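Long-range contacts in MFP2b (Ascaris suum, PDB 2BJR), which enhances the polymerization of major sperm protein (MSP) that drives the amoeboid motility of nematode sperm: residues 224-230 against 242-246; 239-243 against 324-328. All coordinates share one frame; numbering follows the deposited sequence.

Interaction 1: 224-230 against 242-246; sequences ENPDQYV and GRIWN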
ATOM      1  N   GLU A 224      -4.598  26.919   2.935  1.00 22.83           N
ATOM      2  CA  GLU A 224      -4.071  25.625   3.308  1.00 23.11           C
ATOM      3  C   GLU A 224      -3.771  25.558   4.789  1.00 22.69           C
ATOM      4  O   GLU A 224      -3.343  26.546   5.414  1.00 23.45           O
ATOM      5  CB  GLU A 224      -2.797  25.360   2.510  1.00 22.81           C
ATOM      6  CG  GLU A 224      -3.009  25.361   1.013  1.00 22.79           C
ATOM      7  CD  GLU A 224      -3.932  24.258   0.539  1.00 23.89           C
ATOM      8  OE1 GLU A 224      -3.880  23.154   1.082  1.00 26.56           O
ATOM      9  OE2 GLU A 224      -4.746  24.514  -0.353  1.00 23.65           O
ATOM     10  N   ASN A 225      -3.982  24.381   5.358  1.00 22.65           N
ATOM     11  CA  ASN A 225      -3.553  24.086   6.713  1.00 22.52           C
ATOM     12  C   ASN A 225      -2.029  23.985   6.820  1.00 22.94           C
ATOM     13  O   ASN A 225      -1.394  23.292   5.996  1.00 22.06           O
ATOM     14  CB  ASN A 225      -4.225  22.788   7.146  1.00 22.85           C
ATOM     15  CG  ASN A 225      -4.230  22.574   8.624  1.00 22.38           C
ATOM     16  OD1 ASN A 225      -3.199  22.328   9.241  1.00 22.86           O
ATOM     17  ND2 ASN A 225      -5.434  22.643   9.225  1.00 23.98           N
ATOM     18  N   PRO A 226      -1.420  24.669   7.799  1.00 22.80           N
ATOM     19  CA  PRO A 226       0.019  24.569   8.024  1.00 21.83           C
ATOM     20  C   PRO A 226       0.559  23.160   8.356  1.00 20.49           C
ATOM     21  O   PRO A 226       1.755  22.914   8.162  1.00 19.64           O
ATOM     22  CB  PRO A 226       0.278  25.545   9.190  1.00 22.39           C
ATOM     23  CG  PRO A 226      -0.902  26.412   9.277  1.00 23.62           C
ATOM     24  CD  PRO A 226      -2.069  25.586   8.764  1.00 24.08           C
ATOM     25  N   ASP A 227      -0.280  22.254   8.853  1.00 20.59           N
ATOM     26  CA  ASP A 227       0.152  20.896   9.218  1.00 20.35           C
ATOM     27  C   ASP A 227      -0.374  19.926   8.153  1.00 19.79           C
ATOM     28  O   ASP A 227      -1.565  19.570   8.097  1.00 18.47           O
ATOM     29  CB  ASP A 227      -0.301  20.524  10.621  1.00 21.63           C
ATOM     30  CG  ASP A 227       0.322  21.413  11.667  1.00 25.25           C
ATOM     31  OD1 ASP A 227       1.563  21.621  11.640  1.00 24.19           O
ATOM     32  OD2 ASP A 227      -0.373  21.988  12.535  1.00 31.39           O
ATOM     33  N   GLN A 228       0.560  19.542   7.294  1.00 18.62           N
ATOM     34  CA  GLN A 228       0.278  18.744   6.115  1.00 16.74           C
ATOM     35  C   GLN A 228       1.097  17.475   6.188  1.00 15.89           C
ATOM     36  O   GLN A 228       2.234  17.517   6.584  1.00 15.98           O
ATOM     37  CB  GLN A 228       0.673  19.536   4.888  1.00 15.57           C
ATOM     38  CG  GLN A 228      -0.170  20.746   4.627  1.00 17.48           C
ATOM     39  CD  GLN A 228       0.427  21.719   3.609  1.00 19.55           C
ATOM     40  OE1 GLN A 228       1.173  21.322   2.693  1.00 17.16           O
ATOM     41  NE2 GLN A 228       0.095  22.986   3.754  1.00 18.72           N
ATOM     42  N   TYR A 229       0.516  16.350   5.802  1.00 14.33           N
ATOM     43  CA  TYR A 229       1.140  15.068   5.966  1.00 14.95           C
ATOM     44  C   TYR A 229       1.095  14.284   4.665  1.00 15.05           C
ATOM     45  O   TYR A 229       0.270  14.540   3.816  1.00 16.79           O
ATOM     46  CB  TYR A 229       0.452  14.255   7.037  1.00 15.33           C
ATOM     47  CG  TYR A 229       0.357  14.958   8.402  1.00 18.14           C
ATOM     48  CD1 TYR A 229      -0.649  15.914   8.643  1.00 18.44           C
ATOM     49  CD2 TYR A 229       1.249  14.667   9.412  1.00 18.21           C
ATOM     50  CE1 TYR A 229      -0.780  16.527   9.879  1.00 18.82           C
ATOM     51  CE2 TYR A 229       1.151  15.332  10.645  1.00 18.95           C
ATOM     52  CZ  TYR A 229       0.092  16.221  10.860  1.00 19.95           C
ATOM     53  OH  TYR A 229      -0.039  16.881  12.057  1.00 22.38           O
ATOM     54  N   VAL A 230       2.055  13.378   4.500  1.00 14.28           N
ATOM     55  CA  VAL A 230       2.213  12.640   3.252  1.00 13.94           C
ATOM     56  C   VAL A 230       1.136  11.568   3.028  1.00 13.79           C
ATOM     57  O   VAL A 230       0.884  10.735   3.887  1.00 15.69           O
ATOM     58  CB  VAL A 230       3.570  11.947   3.262  1.00 14.26           C
ATOM     59  CG1 VAL A 230       3.730  11.050   1.958  1.00 12.44           C
ATOM     60  CG2 VAL A 230       4.683  12.978   3.305  1.00 14.11           C
ATOM     61  N   GLY A 242       0.515  13.500  -2.364  1.00 14.40           N
ATOM     62  CA  GLY A 242      -0.102  14.730  -2.056  1.00 14.44           C
ATOM     63  C   GLY A 242      -0.181  14.919  -0.563  1.00 14.56           C
ATOM     64  O   GLY A 242       0.615  14.361   0.187  1.00 14.47           O
ATOM     65  N   ARG A 243      -1.126  15.755  -0.139  1.00 15.49           N
ATOM     66  CA  ARG A 243      -1.199  16.180   1.250  1.00 16.03           C
ATOM     67  C   ARG A 243      -2.521  15.881   1.914  1.00 16.25           C
ATOM     68  O   ARG A 243      -3.573  15.988   1.276  1.00 15.84           O
ATOM     69  CB  ARG A 243      -0.899  17.669   1.315  1.00 17.19           C
ATOM     70  CG  ARG A 243      -1.910  18.636   0.755  1.00 16.53           C
ATOM     71  CD  ARG A 243      -1.444  20.089   0.812  1.00 19.30           C
ATOM     72  NE  ARG A 243      -2.385  21.014   0.171  1.00 21.59           N
ATOM     73  CZ  ARG A 243      -2.426  21.243  -1.143  1.00 23.02           C
ATOM     74  NH1 ARG A 243      -1.577  20.626  -1.958  1.00 23.82           N
ATOM     75  NH2 ARG A 243      -3.305  22.072  -1.658  1.00 25.39           N
ATOM     76  N   ILE A 244      -2.469  15.478   3.185  1.00 16.14           N
ATOM     77  CA  ILE A 244      -3.638  15.460   4.054  1.00 16.14           C
ATOM     78  C   ILE A 244      -3.489  16.407   5.240  1.00 18.50           C
ATOM     79  O   ILE A 244      -2.382  16.802   5.598  1.00 17.37           O
ATOM     80  CB  ILE A 244      -3.996  14.081   4.550  1.00 16.17           C
ATOM     81  CG1 ILE A 244      -2.839  13.476   5.328  1.00 16.06           C
ATOM     82  CG2 ILE A 244      -4.413  13.197   3.380  1.00 16.14           C
ATOM     83  CD1 ILE A 244      -3.198  12.233   6.150  1.00 21.19           C
ATOM     84  N   TRP A 245      -4.640  16.817   5.797  1.00 18.35           N
ATOM     85  CA  TRP A 245      -4.655  17.590   7.042  1.00 19.13           C
ATOM     86  C   TRP A 245      -5.904  17.197   7.796  1.00 20.14           C
ATOM     87  O   TRP A 245      -6.848  16.616   7.228  1.00 19.38           O
ATOM     88  CB  TRP A 245      -4.644  19.080   6.768  1.00 19.44           C
ATOM     89  CG  TRP A 245      -5.811  19.578   5.977  1.00 20.98           C
ATOM     90  CD1 TRP A 245      -6.916  20.221   6.476  1.00 21.35           C
ATOM     91  CD2 TRP A 245      -6.000  19.517   4.556  1.00 20.77           C
ATOM     92  NE1 TRP A 245      -7.775  20.554   5.455  1.00 20.82           N
ATOM     93  CE2 TRP A 245      -7.240  20.141   4.266  1.00 22.45           C
ATOM     94  CE3 TRP A 245      -5.253  18.998   3.491  1.00 17.88           C
ATOM     95  CZ2 TRP A 245      -7.756  20.244   2.960  1.00 23.03           C
ATOM     96  CZ3 TRP A 245      -5.766  19.093   2.203  1.00 20.25           C
ATOM     97  CH2 TRP A 245      -6.997  19.739   1.939  1.00 21.28           C
ATOM     98  N   ASN A 246      -5.892  17.521   9.084  1.00 21.04           N
ATOM     99  CA  ASN A 246      -6.946  17.146   9.991  1.00 21.12           C
ATOM    100  C   ASN A 246      -7.983  18.276   9.955  1.00 21.16           C
ATOM    101  O   ASN A 246      -7.720  19.384  10.387  1.00 20.58           O
ATOM    102  CB  ASN A 246      -6.364  16.895  11.359  1.00 21.56           C
ATOM    103  CG  ASN A 246      -7.414  16.434  12.387  1.00 22.59           C
ATOM    104  OD1 ASN A 246      -8.606  16.411  12.101  1.00 20.05           O
ATOM    105  ND2 ASN A 246      -6.955  16.026  13.551  1.00 23.34           N
TER
HETATM  106  O   HOH W   1      -5.511  20.612  11.335  1.00 28.29           O
HETATM  107  O   HOH W   2      -3.542  19.101  10.035  1.00 19.12           O
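Tyr229 and Ile244 form an antiparallel hydrogen-bonded pair in the beta hairpin of strands 229-235 and 238-247. The backbone evidence is reciprocal: Tyr229 N reaches Ile244 O at 2.9 Å, and Ile244 N returns to Tyr229 O at 3.0 Å. Each carbonyl also receives a CA-H...O contact, from Gln228 CA at Ile244 O and from Arg243 CA at Tyr229 O.

Two residues beyond this pair a water takes over the pairing: it donates to Asp227 O and accepts from Asn246 N, so both groups are satisfied without touching. Asp227 N turns inward instead, to Asn225 OD1 at 2.9 Å, on a lone pair in the carbonyl plane; this is an Asx turn. The Asp227 carboxylate looks outside the hairpin, its OD1 bonded to Ser217 and Arg212. Asn225 CB lies 3.8 Å from Trp245 CB, the amide and ring planes 25° apart.

On the face of the sheet that carries Val230, Arg243 holds the segment before the strand. Its chi1 of 70° sets CG between backbone N and carbonyl carbon, and the chain then runs extended to a salt bridge, NE to Glu224 OE1 at 2.8 Å. The carboxylate stands 82° to the guanidinium plane, and NE meets OE1 from above it; NH2 to OE2 is weak at 3.1 Å. Arg263 shares OE2, and NH2 also serves Gly338 O. Gln228 lies alongside Arg243, its OE1 accepting from Leu325 N and its NE2 gripping Asn225 O at 2.7 Å. A second water accepts weakly from Asn225 ND2 and donates to Asn246 O at 2.7 Å.

Interaction 2: 239-243 against 324-328; sequences PVMGR and ILGKA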
ATOM      1  N   PRO A 239       0.839   6.696  -9.556  1.00 17.09           N
ATOM      2  CA  PRO A 239       0.934   7.130  -8.153  1.00 16.30           C
ATOM      3  C   PRO A 239       1.030   8.628  -8.021  1.00 15.49           C
ATOM      4  O   PRO A 239       1.749   9.296  -8.789  1.00 15.61           O
ATOM      5  CB  PRO A 239       2.205   6.446  -7.673  1.00 17.06           C
ATOM      6  CG  PRO A 239       3.060   6.342  -8.879  1.00 17.94           C
ATOM      7  CD  PRO A 239       2.114   6.119 -10.012  1.00 17.35           C
ATOM      8  N   VAL A 240       0.224   9.193  -7.123  1.00 15.43           N
ATOM      9  CA  VAL A 240       0.165  10.618  -6.880  1.00 14.58           C
ATOM     10  C   VAL A 240       0.400  10.871  -5.391  1.00 15.38           C
ATOM     11  O   VAL A 240      -0.432  10.502  -4.553  1.00 14.77           O
ATOM     12  CB  VAL A 240      -1.211  11.160  -7.235  1.00 16.09           C
ATOM     13  CG1 VAL A 240      -1.256  12.680  -7.182  1.00 15.66           C
ATOM     14  CG2 VAL A 240      -1.605  10.639  -8.613  1.00 16.48           C
HETATM   15  N   MSE A 241       1.526  11.517  -5.080  1.00 15.16           N
HETATM   16  CA  MSE A 241       1.747  11.969  -3.719  1.00 16.36           C
HETATM   17  C   MSE A 241       1.074  13.318  -3.533  1.00 15.12           C
HETATM   18  O   MSE A 241       0.982  14.141  -4.407  1.00 16.28           O
HETATM   19  CB  MSE A 241       3.220  12.086  -3.341  1.00 17.10           C
HETATM   20  CG  MSE A 241       3.980  10.848  -3.414  1.00 18.57           C
HETATM   21 SE   MSE A 241       3.569   9.580  -2.038  1.00 19.92          SE
HETATM   22  CE  MSE A 241       4.866   8.302  -2.625  1.00 17.68           C
ATOM     23  N   GLY A 242       0.515  13.500  -2.364  1.00 14.40           N
ATOM     24  CA  GLY A 242      -0.102  14.730  -2.056  1.00 14.44           C
ATOM     25  C   GLY A 242      -0.181  14.919  -0.563  1.00 14.56           C
ATOM     26  O   GLY A 242       0.615  14.361   0.187  1.00 14.47           O
ATOM     27  N   ARG A 243      -1.126  15.755  -0.139  1.00 15.49           N
ATOM     28  CA  ARG A 243      -1.199  16.180   1.250  1.00 16.03           C
ATOM     29  C   ARG A 243      -2.521  15.881   1.914  1.00 16.25           C
ATOM     30  O   ARG A 243      -3.573  15.988   1.276  1.00 15.84           O
ATOM     31  CB  ARG A 243      -0.899  17.669   1.315  1.00 17.19           C
ATOM     32  CG  ARG A 243      -1.910  18.636   0.755  1.00 16.53           C
ATOM     33  CD  ARG A 243      -1.444  20.089   0.812  1.00 19.30           C
ATOM     34  NE  ARG A 243      -2.385  21.014   0.171  1.00 21.59           N
ATOM     35  CZ  ARG A 243      -2.426  21.243  -1.143  1.00 23.02           C
ATOM     36  NH1 ARG A 243      -1.577  20.626  -1.958  1.00 23.82           N
ATOM     37  NH2 ARG A 243      -3.305  22.072  -1.658  1.00 25.39           N
ATOM     38  N   ILE A 324       4.619  24.170   0.588  1.00 18.92           N
ATOM     39  CA  ILE A 324       3.391  23.442   0.256  1.00 18.80           C
ATOM     40  C   ILE A 324       3.720  22.034  -0.201  1.00 18.82           C
ATOM     41  O   ILE A 324       4.551  21.831  -1.080  1.00 18.85           O
ATOM     42  CB  ILE A 324       2.561  24.209  -0.773  1.00 18.98           C
ATOM     43  CG1 ILE A 324       1.262  23.469  -1.139  1.00 19.00           C
ATOM     44  CG2 ILE A 324       3.364  24.497  -2.030  1.00 21.91           C
ATOM     45  CD1 ILE A 324       0.313  23.410  -0.019  1.00 22.13           C
ATOM     46  N   LEU A 325       3.058  21.049   0.413  1.00 17.78           N
ATOM     47  CA  LEU A 325       3.342  19.656   0.161  1.00 16.43           C
ATOM     48  C   LEU A 325       2.635  19.111  -1.104  1.00 17.32           C
ATOM     49  O   LEU A 325       1.403  19.200  -1.242  1.00 16.39           O
ATOM     50  CB  LEU A 325       2.958  18.831   1.376  1.00 15.32           C
ATOM     51  CG  LEU A 325       3.158  17.336   1.297  1.00 13.42           C
ATOM     52  CD1 LEU A 325       4.627  17.014   1.101  1.00 15.31           C
ATOM     53  CD2 LEU A 325       2.648  16.574   2.515  1.00 14.20           C
ATOM     54  N   GLY A 326       3.454  18.541  -1.983  1.00 16.18           N
ATOM     55  CA  GLY A 326       2.980  17.840  -3.176  1.00 16.52           C
ATOM     56  C   GLY A 326       3.922  16.714  -3.579  1.00 15.73           C
ATOM     57  O   GLY A 326       4.291  15.866  -2.775  1.00 16.45           O
ATOM     58  N   LYS A 327       4.259  16.640  -4.846  1.00 16.43           N
ATOM     59  CA  LYS A 327       4.979  15.455  -5.329  1.00 16.61           C
ATOM     60  C   LYS A 327       6.131  15.870  -6.253  1.00 15.70           C
ATOM     61  O   LYS A 327       6.094  16.952  -6.830  1.00 16.12           O
ATOM     62  CB  LYS A 327       3.976  14.512  -6.024  1.00 16.20           C
ATOM     63  CG  LYS A 327       3.504  15.016  -7.448  1.00 16.95           C
ATOM     64  CD  LYS A 327       2.309  14.192  -7.965  1.00 15.88           C
ATOM     65  CE  LYS A 327       1.851  14.670  -9.363  1.00 17.48           C
ATOM     66  NZ  LYS A 327       2.775  14.149 -10.454  1.00 19.43           N
ATOM     67  N   ALA A 328       7.114  14.990  -6.450  1.00 16.81           N
ATOM     68  CA  ALA A 328       8.198  15.240  -7.427  1.00 16.95           C
ATOM     69  C   ALA A 328       8.645  13.929  -8.025  1.00 18.03           C
ATOM     70  O   ALA A 328       8.547  12.855  -7.396  1.00 17.67           O
ATOM     71  CB  ALA A 328       9.402  15.928  -6.763  1.00 17.32           C
TER
HETATM   72  O   HOH W   3       1.936  11.426 -10.510  1.00 20.09           O
HETATM   73  O   HOH W   4       3.437  14.127  -0.464  1.00 17.19           O
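Two separate antiparallel sheets of the second MFPT-like family region approach each other at Gly242 and Gly326, on strands 238-247 and 322-329. The segment axes run 168° apart, nearly antiparallel, and come within 4.8 Å. The CA atoms of the two glycines are 4.5 Å apart, and a CB on either would point away. Backbone pairing is nevertheless absent: Gly242 N stays 4.5 Å from Gly326 O. Instead a water donates to both carbonyls, Gly242 O and Gly326 O, joining the sheets where their own donors do not meet. Met241 N is buried with no partner in the model.

The residue after each glycine leans over the opposite backbone. Lys327 lays CB against Met241 O at 3.4 Å, while its CD passes obliquely by Val240 CG1. Its chain is straight until chi4 (78°) bends the ammonium aside, where NZ donates a hydrogen bond to a water that itself donates to Pro239 O. Met241, a selenomethionine in the crystal, offers only its CB, 3.7 Å from Lys327 CB; the bend at chi2 takes the selenium end away, and its side chain touches Pro314.

Arg243 does the corresponding job in the other direction. Its NH1 makes a long, weak hydrogen bond to Leu325 O, near the guanidinium plane, whereas its main charge partner is Glu224. Leu325 CD2 packs against Arg243 CB and lies 3.8 Å from Gly242 O. With CG1 of Ile324 anti to the backbone N (chi1 -180°), its CD1 settles over one guanidinium face, offset toward the rim and 3.6 Å from Arg243 NE.

From the N terminus, the chain passes 224-230, turns back through the tight hairpin, and interaction 1 closes this short loop at 242-246. The same strand, 238-247, also supplies 239-243, from which the chain makes an excursion of 80 residues before interaction 2 closes it at 324-328. The second loop begins on the strand where the first closes, so they share Gly242 and Arg243 and their pairs interleave, neither nested in the other. Interaction 1 works within one sheet; interaction 2 carries that sheet onto the next. Their centres lie 10 Å apart, and the first segment reaches the last directly: Tyr229 O packs 3.4 Å from Leu325 CD2, so the three segments form one continuous patch.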